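Local coordinates for polyisoprenyl-teichoic acid--peptidoglycan teichoic acid transferase TagV (Bacillus subtilis, PDB 6UF3), which belongs to the LytR-CpsA-Psr family of bacterial proteins and folds as an alpha/beta domain around a mixed beta-sheet, at residues V30-P35 and L84-D89; V92-D97 and E193-N198. All blocks are in the same frame, centred on the assembly; numbering follows the deposited sequence.

Both interactions reach one mixed beta-sheet, in which strand 6-13 lies between strand 25-34 and strand 90-94, and strand 196-197 is added at the edge beyond 90-94. Interaction 1 packs the loop that follows helix 72-84 against side chains of strand 25-34, in a buried contact. That loop runs on into strand 90-94, which pairs with 196-197 in interaction 2, a contact with more exposed residues. The two therefore follow each other along the chain, with centres about 19 Å apart. They also touch directly: D89 O, at the end of the loop, is 3.2 Å from N198 ND2, a probable hydrogen bond joining the loop to the edge strand's end.

Interaction 1: V30-P35 and L84-D89; sequences VVTLDP and LQIPID
V30 meets L84 tip to tip, with V30 CG2 3.8 Å from L84 CD1, the closest approach between strand segment 30-35 and loop segment 84-89. The contact is wholly apolar. The two branches of V30 divide the work. CG1 stands anti to the backbone N (chi1 170°) and faces the isoleucines, 4.3 Å from both I86 CD1 and I88 CD1, while CG2 is left for the leucine. T32, two residues on along the same strand, adds its methyl: T32 CG2 lies 4.2 Å from I86 CD1, so the end of I86 meets both strand residues.

T32 OG1 finds its partner outside the contact, in H256 ND1, and I88 N bonds to E81 OE2 in the preceding helix. The loop itself begins at Q85, which breaks the helix with a positive phi.

The result is a small, fully buried piece of hydrophobic core joining the sheet to the connection between helix 72-84 and strand 90-94. Strand 39-44 borders it where L84 packs on L43, strand 6-13 where V30 rests on L9, and helix 243-257 closes over I86 and T32 through Q254 and L253.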
loop_
_atom_site.group_PDB
_atom_site.type_symbol
_atom_site.label_atom_id
_atom_site.label_comp_id
_atom_site.label_asym_id
_atom_site.label_seq_id
_atom_site.Cartn_x
_atom_site.Cartn_y
_atom_site.Cartn_z
ATOM N N VAL A 30 -2.764 0.392 3.885
ATOM C CA VAL A 30 -3.951 1.172 4.211
ATOM C C VAL A 30 -3.501 2.521 4.751
ATOM O O VAL A 30 -2.621 2.584 5.617
ATOM C CB VAL A 30 -4.822 0.442 5.242
ATOM C CG1 VAL A 30 -5.926 1.343 5.757
ATOM C CG2 VAL A 30 -5.423 -0.812 4.585
ATOM N N VAL A 31 -4.096 3.595 4.237
ATOM C CA VAL A 31 -3.891 4.942 4.770
ATOM C C VAL A 31 -5.246 5.465 5.218
ATOM O O VAL A 31 -6.229 5.353 4.478
ATOM C CB VAL A 31 -3.259 5.877 3.720
ATOM C CG1 VAL A 31 -3.184 7.320 4.248
ATOM C CG2 VAL A 31 -1.882 5.376 3.321
ATOM N N THR A 32 -5.316 6.014 6.430
ATOM C CA THR A 32 -6.519 6.697 6.882
ATOM C C THR A 32 -6.229 8.195 6.962
ATOM O O THR A 32 -5.114 8.600 7.296
ATOM C CB THR A 32 -7.034 6.154 8.228
ATOM O OG1 THR A 32 -6.000 6.212 9.216
ATOM C CG2 THR A 32 -7.464 4.690 8.086
ATOM N N LEU A 33 -7.216 9.003 6.612
ATOM C CA LEU A 33 -7.035 10.447 6.489
ATOM C C LEU A 33 -8.136 11.163 7.255
ATOM O O LEU A 33 -9.314 10.793 7.180
ATOM C CB LEU A 33 -7.043 10.881 5.009
ATOM C CG LEU A 33 -5.968 10.313 4.072
ATOM C CD1 LEU A 33 -6.446 9.016 3.395
ATOM C CD2 LEU A 33 -5.581 11.324 3.016
ATOM N N ASP A 34 -7.739 12.194 8.012
ATOM C CA ASP A 34 -8.678 13.087 8.679
ATOM C C ASP A 34 -8.394 14.466 8.099
ATOM O O ASP A 34 -7.522 15.202 8.608
ATOM C CB ASP A 34 -8.505 13.043 10.196
ATOM C CG ASP A 34 -9.534 13.878 10.931
ATOM O OD1 ASP A 34 -10.386 14.515 10.273
ATOM O OD2 ASP A 34 -9.480 13.909 12.178
ATOM N N PRO A 35 -9.057 14.829 6.989
ATOM C CA PRO A 35 -8.707 16.085 6.305
ATOM C C PRO A 35 -9.031 17.329 7.102
ATOM O O PRO A 35 -8.323 18.340 6.966
ATOM C CB PRO A 35 -9.530 16.025 5.008
ATOM C CG PRO A 35 -9.757 14.568 4.766
ATOM C CD PRO A 35 -9.919 13.968 6.154
ATOM N N LEU A 84 -9.498 -5.295 9.489
ATOM C CA LEU A 84 -9.240 -4.074 10.247
ATOM C C LEU A 84 -10.489 -3.491 10.883
ATOM O O LEU A 84 -10.377 -2.514 11.640
ATOM C CB LEU A 84 -8.601 -3.006 9.343
ATOM C CG LEU A 84 -7.246 -3.377 8.741
ATOM C CD1 LEU A 84 -6.691 -2.272 7.810
ATOM C CD2 LEU A 84 -6.254 -3.747 9.833
ATOM N N GLN A 85 -11.664 -4.044 10.576
ATOM C CA GLN A 85 -12.935 -3.570 11.117
ATOM C C GLN A 85 -13.102 -2.073 10.873
ATOM O O GLN A 85 -13.516 -1.316 11.748
ATOM C CB GLN A 85 -13.066 -3.919 12.600
ATOM C CG GLN A 85 -13.334 -5.387 12.822
ATOM C CD GLN A 85 -14.692 -5.803 12.305
ATOM O OE1 GLN A 85 -15.721 -5.446 12.880
ATOM N NE2 GLN A 85 -14.705 -6.569 11.222
ATOM N N ILE A 86 -12.760 -1.653 9.660
ATOM C CA ILE A 86 -13.013 -0.288 9.196
ATOM C C ILE A 86 -13.530 -0.361 7.771
ATOM O O ILE A 86 -13.299 -1.345 7.059
ATOM C CB ILE A 86 -11.753 0.602 9.258
ATOM C CG1 ILE A 86 -10.600 0.012 8.430
ATOM C CG2 ILE A 86 -11.351 0.888 10.707
ATOM C CD1 ILE A 86 -9.589 1.065 7.949
ATOM N N PRO A 87 -14.257 0.658 7.333
ATOM C CA PRO A 87 -14.590 0.743 5.911
ATOM C C PRO A 87 -13.387 1.189 5.100
ATOM O O PRO A 87 -12.555 1.977 5.558
ATOM C CB PRO A 87 -15.714 1.787 5.873
ATOM C CG PRO A 87 -15.538 2.587 7.095
ATOM C CD PRO A 87 -14.901 1.716 8.129
ATOM N N ILE A 88 -13.308 0.683 3.870
ATOM C CA ILE A 88 -12.280 1.073 2.911
ATOM C C ILE A 88 -12.996 1.901 1.847
ATOM O O ILE A 88 -13.703 1.368 0.985
ATOM C CB ILE A 88 -11.555 -0.135 2.291
ATOM C CG1 ILE A 88 -10.658 -0.847 3.314
ATOM C CG2 ILE A 88 -10.747 0.290 1.044
ATOM C CD1 ILE A 88 -9.574 0.041 3.944
ATOM N N ASP A 89 -12.837 3.219 1.906
ATOM C CA ASP A 89 -13.623 4.078 1.029
ATOM C C ASP A 89 -13.060 4.127 -0.386
ATOM O O ASP A 89 -13.824 4.124 -1.361
ATOM C CB ASP A 89 -13.692 5.485 1.638
ATOM C CG ASP A 89 -14.258 5.465 3.048
ATOM O OD1 ASP A 89 -15.473 5.199 3.204
ATOM O OD2 ASP A 89 -13.485 5.665 4.003
#

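Interaction 2: V92-D97 and E193-N198; sequences VTVDFD and ENVETN
T93 and E196 join strand 90-94 to the short strand 196-197 through a pair of backbone hydrogen bonds. T93 N donates to E196 O at 2.7 Å, and E196 N returns a bond to T93 O at 3.0 Å. V92 and T197 form the adjacent non-hydrogen-bonded antiparallel pair. E196 O also takes a CH...O contact from V92 CA at 3.4 Å.

Side chains line up on the two faces of the sheet. On one, T93 and E196 lie side by side; CG of E196 is anti to the backbone N (chi1 -165°) and the chain runs on extended, bringing E196 OE1 alongside the threonine, 3.8 Å from T93 CB. The hydroxyl of T93 is buried and has no polar partner in the model. On the other face, V92 CG2 packs 3.6 Å from T197 OG1. Farther along, V94 CG2 and V195 CG1 touch at 4.2 Å as their side chains cross at a slant. Where the strands part, one water spans the gap, accepting from D95 N and donating to N194 O at 2.7 Å.

A second shell fixes these groups. E196 OE2 forms a salt bridge with K73, T197 OG1 is hydrogen-bonded to Y91 O and I199 N, and N194 ND2 to D101 OD2. D95 is the N-cap of helix 96-105, its OD1 receiving G98 N.

Strand 196-197 thus forms the sheet edge beside strand 90-94, whose other side bonds to strand 6-13. V94 packs on F99 and V195 on V102, both of helix 96-105, whereas T93 and E196 face Y16.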
loop_
_atom_site.group_PDB
_atom_site.type_symbol
_atom_site.label_atom_id
_atom_site.label_comp_id
_atom_site.label_asym_id
_atom_site.label_seq_id
_atom_site.Cartn_x
_atom_site.Cartn_y
_atom_site.Cartn_z
ATOM N N VAL A 92 -6.674 1.986 -4.712
ATOM C CA VAL A 92 -5.716 2.225 -5.784
ATOM C C VAL A 92 -5.028 0.895 -6.047
ATOM O O VAL A 92 -4.434 0.323 -5.130
ATOM C CB VAL A 92 -4.672 3.287 -5.401
ATOM C CG1 VAL A 92 -3.606 3.397 -6.492
ATOM C CG2 VAL A 92 -5.341 4.630 -5.146
ATOM N N THR A 93 -5.110 0.392 -7.273
ATOM C CA THR A 93 -4.405 -0.828 -7.652
ATOM C C THR A 93 -3.361 -0.478 -8.700
ATOM O O THR A 93 -3.637 0.298 -9.621
ATOM C CB THR A 93 -5.351 -1.899 -8.219
ATOM O OG1 THR A 93 -6.453 -2.108 -7.330
ATOM C CG2 THR A 93 -4.613 -3.226 -8.402
ATOM N N VAL A 94 -2.169 -1.052 -8.571
ATOM C CA VAL A 94 -1.137 -0.847 -9.580
ATOM C C VAL A 94 -0.400 -2.158 -9.827
ATOM O O VAL A 94 -0.084 -2.891 -8.881
ATOM C CB VAL A 94 -0.191 0.302 -9.166
ATOM C CG1 VAL A 94 0.796 -0.102 -8.057
ATOM C CG2 VAL A 94 0.496 0.856 -10.359
ATOM N N ASP A 95 -0.181 -2.492 -11.111
ATOM C CA ASP A 95 0.658 -3.630 -11.457
ATOM C C ASP A 95 2.067 -3.093 -11.728
ATOM O O ASP A 95 2.353 -1.911 -11.477
ATOM C CB ASP A 95 0.042 -4.474 -12.596
ATOM C CG ASP A 95 0.101 -3.806 -13.958
ATOM O OD1 ASP A 95 0.393 -2.594 -14.034
ATOM O OD2 ASP A 95 -0.161 -4.526 -14.950
ATOM N N PHE A 96 2.980 -3.973 -12.151
ATOM C CA PHE A 96 4.382 -3.573 -12.288
ATOM C C PHE A 96 4.538 -2.467 -13.323
ATOM O O PHE A 96 5.246 -1.478 -13.093
ATOM C CB PHE A 96 5.256 -4.764 -12.679
ATOM C CG PHE A 96 5.478 -5.763 -11.575
ATOM C CD1 PHE A 96 4.966 -5.552 -10.306
ATOM C CD2 PHE A 96 6.199 -6.924 -11.821
ATOM C CE1 PHE A 96 5.171 -6.476 -9.300
ATOM C CE2 PHE A 96 6.407 -7.856 -10.817
ATOM C CZ PHE A 96 5.892 -7.628 -9.555
ATOM N N ASP A 97 3.903 -2.635 -14.487
ATOM C CA ASP A 97 4.034 -1.633 -15.545
ATOM C C ASP A 97 3.421 -0.308 -15.117
ATOM O O ASP A 97 4.006 0.762 -15.333
ATOM C CB ASP A 97 3.375 -2.138 -16.833
ATOM C CG ASP A 97 3.585 -1.192 -18.000
ATOM O OD1 ASP A 97 2.648 -0.425 -18.321
ATOM O OD2 ASP A 97 4.696 -1.208 -18.581
ATOM N N GLU A 193 -3.182 7.630 -15.118
ATOM C CA GLU A 193 -3.816 7.001 -16.270
ATOM C C GLU A 193 -3.717 5.481 -16.223
ATOM O O GLU A 193 -4.575 4.789 -16.785
ATOM C CB GLU A 193 -3.192 7.529 -17.563
ATOM C CG GLU A 193 -4.025 8.595 -18.265
ATOM C CD GLU A 193 -5.415 8.107 -18.638
ATOM O OE1 GLU A 193 -6.391 8.537 -17.984
ATOM O OE2 GLU A 193 -5.530 7.296 -19.584
ATOM N N ASN A 194 -2.694 4.935 -15.573
ATOM C CA ASN A 194 -2.462 3.497 -15.625
ATOM C C ASN A 194 -2.574 2.843 -14.246
ATOM O O ASN A 194 -1.931 1.827 -13.976
ATOM C CB ASN A 194 -1.115 3.201 -16.290
ATOM C CG ASN A 194 -1.126 3.501 -17.796
ATOM O OD1 ASN A 194 -1.982 3.005 -18.536
ATOM N ND2 ASN A 194 -0.181 4.324 -18.248
ATOM N N VAL A 195 -3.403 3.408 -13.372
ATOM C CA VAL A 195 -3.767 2.781 -12.110
ATOM C C VAL A 195 -5.273 2.563 -12.111
ATOM O O VAL A 195 -6.033 3.334 -12.708
ATOM C CB VAL A 195 -3.331 3.619 -10.883
ATOM C CG1 VAL A 195 -1.932 4.161 -11.086
ATOM C CG2 VAL A 195 -4.299 4.763 -10.629
ATOM N N GLU A 196 -5.700 1.492 -11.453
ATOM C CA GLU A 196 -7.115 1.229 -11.243
ATOM C C GLU A 196 -7.527 1.905 -9.939
ATOM O O GLU A 196 -6.922 1.648 -8.893
ATOM C CB GLU A 196 -7.373 -0.274 -11.193
ATOM C CG GLU A 196 -8.819 -0.662 -11.346
ATOM C CD GLU A 196 -9.018 -2.156 -11.221
ATOM O OE1 GLU A 196 -8.137 -2.828 -10.646
ATOM O OE2 GLU A 196 -10.053 -2.655 -11.701
ATOM N N THR A 197 -8.538 2.773 -9.995
ATOM C CA THR A 197 -8.880 3.541 -8.799
ATOM C C THR A 197 -10.272 4.145 -8.923
ATOM O O THR A 197 -10.763 4.398 -10.028
ATOM C CB THR A 197 -7.863 4.656 -8.549
ATOM O OG1 THR A 197 -8.138 5.301 -7.294
ATOM C CG2 THR A 197 -7.919 5.697 -9.676
ATOM N N ASN A 198 -10.895 4.383 -7.765
ATOM C CA ASN A 198 -12.125 5.158 -7.685
ATOM C C ASN A 198 -11.891 6.543 -7.089
ATOM O O ASN A 198 -12.852 7.205 -6.689
ATOM C CB ASN A 198 -13.199 4.412 -6.887
ATOM C CG ASN A 198 -12.869 4.293 -5.412
ATOM O OD1 ASN A 198 -11.704 4.301 -5.014
ATOM N ND2 ASN A 198 -13.904 4.147 -4.590
HETATM O O HOH W 1 -1.885 -0.666 -13.065
#